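Local coordinates for protein beta-phosphoglucomutase (Bacteroides vulgatus, PDB 3DV9) that probably interconverts beta-glucose 1-phosphate and glucose 6-phosphate as a magnesium-dependent phosphoglucomutase of the haloacid dehalogenase superfamily, at residues D29-L34 and V129-G134; A61-G66 and N190-V195; T205-T210 and N224-S229. One frame throughout, in Å; residues are numbered along the deposited sequence.

Interaction 1: residues D29-L34 and V129-G134; sequences DMDGVL and VVTGSG. With MG (magnesium ion), chain B; PO4 (phosphate ion), chain C.
Asp-29 of 29-34 and Val-130 of 129-134 lie side by side where two neighbouring parallel strands end, an arrangement consistent with the DxDx(T/V) motif of the haloacid dehalogenase (HAD) family; Asp-29 and Asp-31 both bind magnesium. CG of Asp-29 lies anti to the main-chain N (chi1 179°), which sets one carboxylate oxygen at the metal and the other beside the neighbouring strand. OD2 binds the magnesium ion at 2.2 Å, with the backbone O of Asp-31 as a second ligand at 2.3 Å. OD1 of Asp-29 comes 3.3 Å from O of Val-130; both are acceptors, and Lys-165 reconciles them by a salt bridge to the first and a hydrogen bond to the second. A phosphate ion, probably from the crystallisation liquor, and several waters compete for one site next to the metal, so the ion's own contacts, including one to N of Asp-31, are doubtful. Asp-31 itself turns OD1 to Ser-37. Behind this polar shell the contact is apolar: CB of Met-30, modelled as selenomethionine, rests on CG1 of Val-129 at 3.9 Å, while Leu-34 CD1 meets the other branch, CG2. A bend at chi3 of Met-30 brings its CE to 3.6 Å from CB of Ser-133. That serine closes an ST turn, its N donating to Thr-131 OG1 over 2.9 Å.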
ATOM      1  N   ASP A  29      -1.628  -2.779   2.068  1.00 17.79           N
ATOM      2  CA  ASP A  29      -1.917  -1.416   1.708  1.00 18.01           C
ATOM      3  C   ASP A  29      -3.454  -1.172   1.603  1.00 18.65           C
ATOM      4  O   ASP A  29      -4.232  -2.115   1.360  1.00 17.75           O
ATOM      5  CB  ASP A  29      -1.240  -1.116   0.373  1.00 18.86           C
ATOM      6  CG  ASP A  29      -1.500   0.256  -0.089  1.00 22.47           C
ATOM      7  OD1 ASP A  29      -1.271   1.187   0.719  1.00 24.48           O
ATOM      8  OD2 ASP A  29      -1.966   0.400  -1.232  1.00 25.21           O
HETATM    9  N   MSE A  30      -3.918   0.072   1.808  1.00 17.82           N
HETATM   10  CA  MSE A  30      -5.362   0.321   1.660  1.00 18.38           C
HETATM   11  C   MSE A  30      -5.842   0.733   0.243  1.00 17.92           C
HETATM   12  O   MSE A  30      -6.605   0.034  -0.416  1.00 19.12           O
HETATM   13  CB  MSE A  30      -5.859   1.346   2.687  1.00 17.79           C
HETATM   14  CG  MSE A  30      -7.395   1.420   2.663  1.00 17.45           C
HETATM   15 SE   MSE A  30      -8.051   2.649   3.994  0.70 21.30          SE
HETATM   16  CE  MSE A  30      -7.420   4.313   3.151  1.00 22.85           C
ATOM     17  N   ASP A  31      -5.412   1.900  -0.204  1.00 17.58           N
ATOM     18  CA  ASP A  31      -5.889   2.435  -1.488  1.00 17.71           C
ATOM     19  C   ASP A  31      -5.375   1.619  -2.668  1.00 17.71           C
ATOM     20  O   ASP A  31      -4.176   1.468  -2.847  1.00 18.16           O
ATOM     21  CB  ASP A  31      -5.456   3.887  -1.630  1.00 18.15           C
ATOM     22  CG  ASP A  31      -6.098   4.783  -0.590  1.00 20.01           C
ATOM     23  OD1 ASP A  31      -7.330   4.797  -0.462  1.00 19.85           O
ATOM     24  OD2 ASP A  31      -5.335   5.472   0.110  1.00 22.57           O
ATOM     25  N   GLY A  32      -6.309   1.138  -3.508  1.00 16.67           N
ATOM     26  CA  GLY A  32      -5.924   0.313  -4.636  1.00 17.64           C
ATOM     27  C   GLY A  32      -5.649  -1.142  -4.295  1.00 19.45           C
ATOM     28  O   GLY A  32      -5.205  -1.906  -5.158  1.00 20.39           O
ATOM     29  N   VAL A  33      -5.896  -1.535  -3.033  1.00 17.51           N
ATOM     30  CA  VAL A  33      -5.728  -2.951  -2.623  1.00 17.27           C
ATOM     31  C   VAL A  33      -6.997  -3.413  -1.920  1.00 18.17           C
ATOM     32  O   VAL A  33      -7.642  -4.390  -2.340  1.00 19.42           O
ATOM     33  CB  VAL A  33      -4.468  -3.108  -1.711  1.00 17.94           C
ATOM     34  CG1 VAL A  33      -4.442  -4.509  -1.038  1.00 19.66           C
ATOM     35  CG2 VAL A  33      -3.175  -2.827  -2.545  1.00 20.21           C
ATOM     36  N   LEU A  34      -7.351  -2.712  -0.836  1.00 17.85           N
ATOM     37  CA  LEU A  34      -8.640  -2.920  -0.130  1.00 17.71           C
ATOM     38  C   LEU A  34      -9.830  -2.214  -0.776  1.00 18.44           C
ATOM     39  O   LEU A  34     -10.899  -2.816  -0.919  1.00 18.92           O
ATOM     40  CB  LEU A  34      -8.514  -2.577   1.363  1.00 17.97           C
ATOM     41  CG  LEU A  34      -7.401  -3.366   2.078  1.00 18.06           C
ATOM     42  CD1 LEU A  34      -7.420  -2.885   3.533  1.00 20.49           C
ATOM     43  CD2 LEU A  34      -7.619  -4.901   1.994  1.00 16.70           C
ATOM     44  N   VAL A 129      -3.553  -3.146   8.314  1.00 19.29           N
ATOM     45  CA  VAL A 129      -3.649  -2.112   7.254  1.00 19.22           C
ATOM     46  C   VAL A 129      -2.520  -1.127   7.432  1.00 18.68           C
ATOM     47  O   VAL A 129      -2.259  -0.691   8.554  1.00 18.11           O
ATOM     48  CB  VAL A 129      -4.986  -1.351   7.293  1.00 21.16           C
ATOM     49  CG1 VAL A 129      -5.028  -0.328   6.141  1.00 19.22           C
ATOM     50  CG2 VAL A 129      -6.109  -2.289   7.180  1.00 23.90           C
ATOM     51  N   VAL A 130      -1.849  -0.780   6.322  1.00 17.94           N
ATOM     52  CA  VAL A 130      -0.742   0.194   6.317  1.00 18.91           C
ATOM     53  C   VAL A 130      -0.947   1.232   5.206  1.00 20.55           C
ATOM     54  O   VAL A 130      -0.801   0.922   4.011  1.00 22.56           O
ATOM     55  CB  VAL A 130       0.605  -0.488   6.099  1.00 19.04           C
ATOM     56  CG1 VAL A 130       1.742   0.581   6.118  1.00 15.83           C
ATOM     57  CG2 VAL A 130       0.823  -1.612   7.116  1.00 17.92           C
ATOM     58  N   THR A 131      -1.266   2.462   5.587  1.00 19.14           N
ATOM     59  CA  THR A 131      -1.712   3.437   4.575  1.00 19.20           C
ATOM     60  C   THR A 131      -1.072   4.780   4.787  1.00 19.41           C
ATOM     61  O   THR A 131      -0.824   5.175   5.927  1.00 19.34           O
ATOM     62  CB  THR A 131      -3.265   3.527   4.512  1.00 18.56           C
ATOM     63  OG1 THR A 131      -3.647   4.463   3.497  1.00 18.45           O
ATOM     64  CG2 THR A 131      -3.839   3.961   5.859  1.00 19.06           C
ATOM     65  N   GLY A 132      -0.733   5.410   3.661  1.00 19.83           N
ATOM     66  CA  GLY A 132      -0.232   6.770   3.628  1.00 21.54           C
ATOM     67  C   GLY A 132      -1.412   7.709   3.633  1.00 21.58           C
ATOM     68  O   GLY A 132      -1.241   8.929   3.589  1.00 22.11           O
ATOM     69  N   SER A 133      -2.614   7.127   3.691  1.00 22.21           N
ATOM     70  CA  SER A 133      -3.848   7.905   3.702  1.00 22.69           C
ATOM     71  C   SER A 133      -4.044   8.557   5.061  1.00 22.48           C
ATOM     72  O   SER A 133      -3.714   7.967   6.093  1.00 22.67           O
ATOM     73  CB  SER A 133      -5.062   7.027   3.383  1.00 22.44           C
ATOM     74  OG  SER A 133      -6.125   7.793   2.849  1.00 23.08           O
ATOM     75  N   GLY A 134      -4.544   9.789   5.020  1.00 22.87           N
ATOM     76  CA  GLY A 134      -5.063  10.479   6.189  1.00 22.75           C
ATOM     77  C   GLY A 134      -6.604  10.761   5.877  1.00 22.85           C
ATOM     78  O   GLY A 134      -7.118  11.585   7.007  1.00 22.66           O
TER
HETATM   79 MG    MG B 301      -1.958   1.871  -2.806  1.00 15.35          MG
HETATM   80  P   PO4 C 302      -2.062   3.972  -0.027  0.60 21.61           P
HETATM   81  O1  PO4 C 302      -2.955   3.197   0.922  0.60 21.89           O
HETATM   82  O2  PO4 C 302      -2.100   3.382  -1.410  0.60 22.69           O
HETATM   83  O3  PO4 C 302      -0.619   3.986   0.484  0.60 23.70           O
HETATM   84  O4  PO4 C 302      -2.480   5.434  -0.119  0.60 19.22           O
HETATM   85  O   HOH W   1      -3.448   3.216   1.384  0.40 15.73           O
HETATM   86  O   HOH W   2      -0.462   4.298   1.320  0.40 21.85           O
HETATM   87  O   HOH W   3      -1.564   3.497  -1.528  0.40 22.55           O
HETATM   88  O   HOH W   4       0.408   1.996  -2.425  1.00 20.62           O

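Interaction 2: residues A61-G66 and N190-V195; sequences AYMHEG and NAPLGV. With MG (magnesium ion), chain B.
Glu-65 and Ala-191 stand with CA atoms 6.1 Å apart where the loop leaving helix 58-63 meets the start of helix 192-200, Ala-191 being the N-cap residue. The glutamate, long enough to cross the interval, has its CG anti to the backbone N (chi1 180°) and runs on extended, so that its OE2 binds the magnesium ion at 2.1 Å. Asn-190 reaches the same ion with OD1, at 2.3 Å. The two side chains cross at about a right angle, carboxylate and amide planes 59° apart, and ND2 of Asn-190 donates to the syn side of Glu-65 OE2 (2.8 Å, 144° at the hydrogen). One carboxylate oxygen thus serves metal and amide together, and the asparagine uses both ends of its amide. Asp-29 and Asp-31 add the other protein ligands, completing a HAD-type metal site; Asn-190 sits just past strand 185-189, consistent with the fourth HAD motif. The methyl of Ala-191 points toward 61-66 and packs on the glutamate chain, 3.6 Å from CD of Glu-65. Further out, Leu-193 lays CD1 over the turn at 3.6 Å from O of Met-63. Between them a water donates to O of Met-63 and O of Glu-65 and accepts from N of Leu-193 (2.9 Å), an amide of the first helical turn.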
ATOM      1  N   ALA A  61      -0.038  11.444 -10.304  1.00 23.35           N
ATOM      2  CA  ALA A  61      -0.648  11.092  -9.000  1.00 23.88           C
ATOM      3  C   ALA A  61      -0.532   9.595  -8.686  1.00 22.96           C
ATOM      4  O   ALA A  61      -0.264   9.207  -7.558  1.00 24.38           O
ATOM      5  CB  ALA A  61      -2.128  11.555  -8.911  1.00 24.83           C
ATOM      6  N   TYR A  62      -0.760   8.765  -9.709  1.00 23.14           N
ATOM      7  CA  TYR A  62      -0.561   7.333  -9.565  1.00 19.05           C
ATOM      8  C   TYR A  62       0.920   7.023  -9.235  1.00 19.74           C
ATOM      9  O   TYR A  62       1.192   6.179  -8.396  1.00 19.66           O
ATOM     10  CB  TYR A  62      -1.062   6.605 -10.797  1.00 19.85           C
ATOM     11  CG  TYR A  62      -2.531   6.287 -10.774  1.00 16.19           C
ATOM     12  CD1 TYR A  62      -3.002   5.161 -10.086  1.00 16.72           C
ATOM     13  CD2 TYR A  62      -3.454   7.072 -11.472  1.00 17.54           C
ATOM     14  CE1 TYR A  62      -4.373   4.813 -10.099  1.00 18.07           C
ATOM     15  CE2 TYR A  62      -4.824   6.730 -11.489  1.00 16.40           C
ATOM     16  CZ  TYR A  62      -5.273   5.617 -10.771  1.00 16.80           C
ATOM     17  OH  TYR A  62      -6.610   5.220 -10.785  1.00 18.51           O
HETATM   18  N   MSE A  63       1.859   7.680  -9.922  1.00 18.62           N
HETATM   19  CA  MSE A  63       3.280   7.459  -9.631  1.00 18.28           C
HETATM   20  C   MSE A  63       3.633   7.803  -8.183  1.00 19.18           C
HETATM   21  O   MSE A  63       4.434   7.074  -7.564  1.00 21.01           O
HETATM   22  CB  MSE A  63       4.155   8.245 -10.608  1.00 16.20           C
HETATM   23  CG  MSE A  63       4.077   7.647 -12.037  1.00 17.67           C
HETATM   24 SE   MSE A  63       4.857   5.888 -12.164  0.70 22.40          SE
HETATM   25  CE  MSE A  63       6.624   6.245 -11.427  1.00 24.15           C
ATOM     26  N   HIS A  64       3.003   8.858  -7.655  1.00 20.16           N
ATOM     27  CA  HIS A  64       3.192   9.322  -6.262  1.00 21.14           C
ATOM     28  C   HIS A  64       2.268   8.637  -5.225  1.00 22.14           C
ATOM     29  O   HIS A  64       2.303   8.982  -4.037  1.00 23.43           O
ATOM     30  CB  HIS A  64       3.079  10.850  -6.146  1.00 21.60           C
ATOM     31  CG  HIS A  64       4.143  11.584  -6.899  1.00 26.33           C
ATOM     32  ND1 HIS A  64       5.486  11.345  -6.705  1.00 29.13           N
ATOM     33  CD2 HIS A  64       4.064  12.529  -7.866  1.00 28.40           C
ATOM     34  CE1 HIS A  64       6.187  12.101  -7.531  1.00 31.15           C
ATOM     35  NE2 HIS A  64       5.348  12.845  -8.230  1.00 31.11           N
ATOM     36  N   GLU A  65       1.489   7.635  -5.662  1.00 21.07           N
ATOM     37  CA  GLU A  65       0.624   6.882  -4.748  1.00 22.25           C
ATOM     38  C   GLU A  65       1.399   6.402  -3.512  1.00 23.32           C
ATOM     39  O   GLU A  65       2.430   5.760  -3.631  1.00 23.30           O
ATOM     40  CB  GLU A  65      -0.011   5.681  -5.463  1.00 21.25           C
ATOM     41  CG  GLU A  65      -0.912   4.879  -4.538  1.00 21.31           C
ATOM     42  CD  GLU A  65      -1.701   3.805  -5.275  1.00 21.91           C
ATOM     43  OE1 GLU A  65      -1.779   3.826  -6.530  1.00 20.58           O
ATOM     44  OE2 GLU A  65      -2.211   2.947  -4.566  1.00 21.28           O
ATOM     45  N   GLY A  66       0.886   6.716  -2.315  1.00 24.97           N
ATOM     46  CA  GLY A  66       1.559   6.391  -1.070  1.00 26.54           C
ATOM     47  C   GLY A  66       2.393   7.480  -0.429  1.00 27.30           C
ATOM     48  O   GLY A  66       2.695   7.421   0.767  1.00 28.43           O
ATOM     49  N   ASN A 190       0.251  -2.121  -4.259  1.00 17.41           N
ATOM     50  CA  ASN A 190      -0.161  -1.946  -5.678  1.00 17.08           C
ATOM     51  C   ASN A 190       0.576  -0.800  -6.378  1.00 17.89           C
ATOM     52  O   ASN A 190       0.326  -0.574  -7.557  1.00 18.43           O
ATOM     53  CB  ASN A 190      -1.672  -1.671  -5.773  1.00 16.89           C
ATOM     54  CG  ASN A 190      -2.036  -0.316  -5.175  1.00 18.85           C
ATOM     55  OD1 ASN A 190      -1.607   0.007  -4.074  1.00 20.57           O
ATOM     56  ND2 ASN A 190      -2.726   0.504  -5.928  1.00 20.35           N
ATOM     57  N   ALA A 191       1.454  -0.090  -5.661  1.00 18.77           N
ATOM     58  CA  ALA A 191       2.091   1.107  -6.227  1.00 18.95           C
ATOM     59  C   ALA A 191       3.620   1.025  -6.107  1.00 18.11           C
ATOM     60  O   ALA A 191       4.115   0.397  -5.196  1.00 19.11           O
ATOM     61  CB  ALA A 191       1.600   2.331  -5.510  1.00 19.29           C
ATOM     62  N   PRO A 192       4.348   1.668  -7.035  1.00 19.20           N
ATOM     63  CA  PRO A 192       5.795   1.511  -7.010  1.00 18.83           C
ATOM     64  C   PRO A 192       6.389   2.007  -5.691  1.00 18.64           C
ATOM     65  O   PRO A 192       7.286   1.376  -5.160  1.00 19.30           O
ATOM     66  CB  PRO A 192       6.288   2.397  -8.178  1.00 19.35           C
ATOM     67  CG  PRO A 192       5.155   3.269  -8.514  1.00 21.25           C
ATOM     68  CD  PRO A 192       3.908   2.467  -8.188  1.00 19.39           C
ATOM     69  N   LEU A 193       5.946   3.146  -5.170  1.00 19.50           N
ATOM     70  CA  LEU A 193       6.586   3.660  -3.929  1.00 19.40           C
ATOM     71  C   LEU A 193       6.248   2.792  -2.704  1.00 19.76           C
ATOM     72  O   LEU A 193       7.067   2.651  -1.791  1.00 19.55           O
ATOM     73  CB  LEU A 193       6.178   5.100  -3.644  1.00 20.61           C
ATOM     74  CG  LEU A 193       6.626   6.129  -4.691  1.00 21.57           C
ATOM     75  CD1 LEU A 193       5.999   7.467  -4.379  1.00 22.79           C
ATOM     76  CD2 LEU A 193       8.133   6.228  -4.772  1.00 23.39           C
ATOM     77  N   GLY A 194       5.073   2.160  -2.746  1.00 19.61           N
ATOM     78  CA  GLY A 194       4.633   1.179  -1.723  1.00 19.40           C
ATOM     79  C   GLY A 194       5.492  -0.086  -1.766  1.00 19.12           C
ATOM     80  O   GLY A 194       5.954  -0.563  -0.730  1.00 18.42           O
ATOM     81  N   VAL A 195       5.718  -0.601  -2.975  1.00 19.02           N
ATOM     82  CA  VAL A 195       6.572  -1.762  -3.180  1.00 18.17           C
ATOM     83  C   VAL A 195       7.970  -1.420  -2.645  1.00 18.34           C
ATOM     84  O   VAL A 195       8.571  -2.198  -1.926  1.00 18.13           O
ATOM     85  CB  VAL A 195       6.630  -2.203  -4.643  1.00 17.80           C
ATOM     86  CG1 VAL A 195       7.662  -3.292  -4.814  1.00 18.69           C
ATOM     87  CG2 VAL A 195       5.219  -2.746  -5.052  1.00 14.94           C
TER
HETATM   88 MG    MG B 301      -1.958   1.871  -2.806  1.00 15.35          MG
HETATM   89  O   HOH W   5       3.788   4.902  -5.995  1.00 18.80           O
HETATM   90  O   HOH W   4       0.408   1.996  -2.425  1.00 20.62           O
HETATM   91  O   HOH W   3      -1.564   3.497  -1.528  0.40 22.55           O

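Interaction 3: residues T205-T210 and N224-S229; sequences TIAVNT and NLLFHS
Ala-207 is held through both its backbone polar atoms: its N donates to O of Leu-225 at 2.8 Å, and its O accepts from N of Phe-227 at 2.8 Å. With N of Asn-209 donating to O of Phe-227 at 3.0 Å, these bonds join the parallel strands 205-208 and 225-227; CA-H groups of Ile-206, Leu-226 and Val-208 add weaker contacts to the same carbonyls. This is the last pair of a beta-alpha-beta unit in a Rossmann-like sheet, helix 215-219 forming the link.

Packing is closest on the face of Ile-206, Val-208 and Phe-227, which helix 230-244 covers. Ile-206 points its CG2 branch at the edge of the Phe-227 ring, in plane with it and 3.4 Å from CD2. CG1 of Val-208, beta-branched as suits a strand, presses against C of Ser-229 at 3.3 Å, just where that serine caps the next helix, its OG bonding the backbone N of Asp-232. Leu-225, partly exposed against helix 2-16, is the less tightly packed end of this face. The reverse face is slacker: small Ala-207 touches partly exposed Leu-226 with CB to CD1 at 4.1 Å, covered by Leu-218 and Leu-219 of helix 215-219. Beyond the strand, exposed His-228 has its CB directed away from 205-210.

Just before its strand, Asn-224, against which Tyr-12 packs, extends the pairing with its side chain. With CG beside its own backbone N (chi1 -59°), OD1 accepts the N-H of Thr-205 almost straight (2.8 Å, 168°), while N of Asn-224 donates back to O of Thr-205. Replaced by a leucine, Asn-224 would probably leave the Thr-205 amide without its acceptor and fray this end of the pairing. Main-chain bonds thus hold the strands in register whatever the residue, and the Asn-224 amide carries the pattern one step further.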
ATOM      1  N   THR A 205       7.537  -8.965  -0.416  1.00 18.46           N
ATOM      2  CA  THR A 205       6.624  -7.945  -0.925  1.00 18.71           C
ATOM      3  C   THR A 205       5.928  -8.431  -2.178  1.00 19.52           C
ATOM      4  O   THR A 205       6.596  -8.807  -3.165  1.00 20.11           O
ATOM      5  CB  THR A 205       7.333  -6.539  -1.093  1.00 18.47           C
ATOM      6  OG1 THR A 205       7.706  -6.046   0.206  1.00 19.27           O
ATOM      7  CG2 THR A 205       6.384  -5.501  -1.779  1.00 20.18           C
ATOM      8  N   ILE A 206       4.592  -8.414  -2.151  1.00 18.68           N
ATOM      9  CA  ILE A 206       3.788  -8.865  -3.292  1.00 18.49           C
ATOM     10  C   ILE A 206       3.125  -7.661  -3.934  1.00 18.09           C
ATOM     11  O   ILE A 206       2.366  -6.891  -3.284  1.00 18.28           O
ATOM     12  CB  ILE A 206       2.726  -9.932  -2.863  1.00 17.55           C
ATOM     13  CG1 ILE A 206       3.393 -11.217  -2.364  1.00 20.29           C
ATOM     14  CG2 ILE A 206       1.677 -10.184  -4.025  1.00 19.15           C
ATOM     15  CD1 ILE A 206       2.406 -12.080  -1.580  1.00 22.95           C
ATOM     16  N   ALA A 207       3.388  -7.465  -5.232  1.00 16.48           N
ATOM     17  CA  ALA A 207       2.691  -6.423  -5.977  1.00 18.19           C
ATOM     18  C   ALA A 207       1.407  -6.987  -6.590  1.00 17.54           C
ATOM     19  O   ALA A 207       1.375  -8.101  -7.087  1.00 20.07           O
ATOM     20  CB  ALA A 207       3.546  -5.841  -7.114  1.00 17.98           C
ATOM     21  N   VAL A 208       0.366  -6.181  -6.539  1.00 16.68           N
ATOM     22  CA  VAL A 208      -0.900  -6.519  -7.211  1.00 16.86           C
ATOM     23  C   VAL A 208      -1.227  -5.290  -8.034  1.00 18.32           C
ATOM     24  O   VAL A 208      -1.486  -4.191  -7.485  1.00 17.62           O
ATOM     25  CB  VAL A 208      -2.047  -6.802  -6.171  1.00 17.83           C
ATOM     26  CG1 VAL A 208      -3.367  -7.143  -6.899  1.00 19.64           C
ATOM     27  CG2 VAL A 208      -1.667  -7.894  -5.122  1.00 19.16           C
ATOM     28  N   ASN A 209      -1.177  -5.448  -9.352  1.00 18.03           N
ATOM     29  CA  ASN A 209      -1.319  -4.292 -10.243  1.00 17.99           C
ATOM     30  C   ASN A 209      -2.795  -3.980 -10.490  1.00 19.40           C
ATOM     31  O   ASN A 209      -3.404  -4.572 -11.365  1.00 21.89           O
ATOM     32  CB  ASN A 209      -0.551  -4.470 -11.567  1.00 18.71           C
ATOM     33  CG  ASN A 209      -0.435  -3.168 -12.314  1.00 20.38           C
ATOM     34  OD1 ASN A 209      -1.077  -2.187 -11.926  1.00 18.86           O
ATOM     35  ND2 ASN A 209       0.378  -3.132 -13.365  1.00 19.51           N
ATOM     36  N   THR A 210      -3.351  -3.005  -9.764  1.00 18.45           N
ATOM     37  CA  THR A 210      -4.772  -2.748  -9.883  1.00 18.49           C
ATOM     38  C   THR A 210      -5.005  -1.438 -10.587  1.00 19.17           C
ATOM     39  O   THR A 210      -6.142  -0.944 -10.637  1.00 20.20           O
ATOM     40  CB  THR A 210      -5.417  -2.651  -8.478  1.00 18.48           C
ATOM     41  OG1 THR A 210      -4.820  -1.547  -7.777  1.00 19.49           O
ATOM     42  CG2 THR A 210      -5.215  -3.958  -7.685  1.00 18.08           C
ATOM     43  N   ASN A 224       8.646  -9.166  -4.888  1.00 19.48           N
ATOM     44  CA  ASN A 224       9.047 -10.582  -4.906  1.00 19.12           C
ATOM     45  C   ASN A 224       8.138 -11.441  -5.765  1.00 19.32           C
ATOM     46  O   ASN A 224       8.571 -12.445  -6.344  1.00 19.19           O
ATOM     47  CB  ASN A 224       9.179 -11.146  -3.503  1.00 19.59           C
ATOM     48  CG  ASN A 224      10.198 -10.381  -2.686  1.00 21.73           C
ATOM     49  OD1 ASN A 224       9.851  -9.432  -1.986  1.00 21.34           O
ATOM     50  ND2 ASN A 224      11.478 -10.755  -2.814  1.00 19.59           N
ATOM     51  N   LEU A 225       6.875 -11.048  -5.840  1.00 18.44           N
ATOM     52  CA  LEU A 225       5.899 -11.660  -6.719  1.00 18.59           C
ATOM     53  C   LEU A 225       4.952 -10.570  -7.218  1.00 18.71           C
ATOM     54  O   LEU A 225       4.783  -9.503  -6.582  1.00 18.81           O
ATOM     55  CB  LEU A 225       5.090 -12.731  -5.975  1.00 19.06           C
ATOM     56  CG  LEU A 225       5.675 -14.097  -5.616  1.00 19.38           C
ATOM     57  CD1 LEU A 225       4.633 -14.889  -4.801  1.00 20.22           C
ATOM     58  CD2 LEU A 225       6.083 -14.854  -6.883  1.00 22.63           C
ATOM     59  N   LEU A 226       4.318 -10.821  -8.361  1.00 18.89           N
ATOM     60  CA  LEU A 226       3.342  -9.889  -8.902  1.00 18.42           C
ATOM     61  C   LEU A 226       2.094 -10.655  -9.309  1.00 18.28           C
ATOM     62  O   LEU A 226       2.184 -11.692 -10.012  1.00 19.62           O
ATOM     63  CB  LEU A 226       3.891  -9.122 -10.136  1.00 19.42           C
ATOM     64  CG  LEU A 226       2.942  -8.010 -10.641  1.00 20.09           C
ATOM     65  CD1 LEU A 226       3.761  -6.831 -11.136  1.00 24.01           C
ATOM     66  CD2 LEU A 226       2.068  -8.602 -11.718  1.00 22.90           C
ATOM     67  N   PHE A 227       0.946 -10.150  -8.874  1.00 17.40           N
ATOM     68  CA  PHE A 227      -0.371 -10.641  -9.412  1.00 17.72           C
ATOM     69  C   PHE A 227      -1.071  -9.559 -10.197  1.00 18.26           C
ATOM     70  O   PHE A 227      -0.875  -8.366  -9.974  1.00 17.86           O
ATOM     71  CB  PHE A 227      -1.259 -11.136  -8.281  1.00 18.42           C
ATOM     72  CG  PHE A 227      -0.662 -12.297  -7.529  1.00 18.21           C
ATOM     73  CD1 PHE A 227      -0.834 -13.598  -7.994  1.00 18.35           C
ATOM     74  CD2 PHE A 227       0.109 -12.085  -6.391  1.00 19.42           C
ATOM     75  CE1 PHE A 227      -0.255 -14.678  -7.354  1.00 19.11           C
ATOM     76  CE2 PHE A 227       0.685 -13.148  -5.726  1.00 17.94           C
ATOM     77  CZ  PHE A 227       0.523 -14.470  -6.210  1.00 18.91           C
ATOM     78  N   HIS A 228      -1.933  -9.980 -11.109  1.00 18.51           N
ATOM     79  CA  HIS A 228      -2.511  -9.040 -12.071  1.00 19.87           C
ATOM     80  C   HIS A 228      -3.762  -8.318 -11.542  1.00 18.90           C
ATOM     81  O   HIS A 228      -4.262  -7.400 -12.186  1.00 19.48           O
ATOM     82  CB  HIS A 228      -2.774  -9.804 -13.371  1.00 20.38           C
ATOM     83  CG  HIS A 228      -1.501 -10.308 -13.995  1.00 25.28           C
ATOM     84  ND1 HIS A 228      -0.504  -9.465 -14.437  1.00 27.97           N
ATOM     85  CD2 HIS A 228      -1.021 -11.566 -14.148  1.00 29.27           C
ATOM     86  CE1 HIS A 228       0.508 -10.181 -14.901  1.00 29.79           C
ATOM     87  NE2 HIS A 228       0.218 -11.461 -14.743  1.00 29.73           N
ATOM     88  N   SER A 229      -4.299  -8.786 -10.407  1.00 18.76           N
ATOM     89  CA  SER A 229      -5.543  -8.232  -9.849  1.00 18.09           C
ATOM     90  C   SER A 229      -5.733  -8.800  -8.441  1.00 17.24           C
ATOM     91  O   SER A 229      -5.151  -9.849  -8.102  1.00 16.67           O
ATOM     92  CB  SER A 229      -6.769  -8.659 -10.697  1.00 18.60           C
ATOM     93  OG  SER A 229      -7.009 -10.059 -10.586  1.00 18.16           O
TER

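Overall arrangement
Along the chain, interactions 1 and 2 interleave, the order being 29-34, 61-66, 129-134 and 190-195, whereas interaction 3 follows once both are closed. The centres of interactions 1 and 2 are 11 Å apart and the two contacts share the magnesium ion, so segments distant in sequence supply a single metal site. Interaction 3 lies, centre to centre, about 15 Å from interaction 1 and about 13 Å from interaction 2, at the outer edge of the parallel sheet whose inner strands 25-29 and 126-130 lead into interaction 1. Helix 192-200 runs from interaction 2 into strand 204-208 of interaction 3. Thr-210 bonds to O of Gly-32, tying the loop after strand 204-208 to the metal-binding loop.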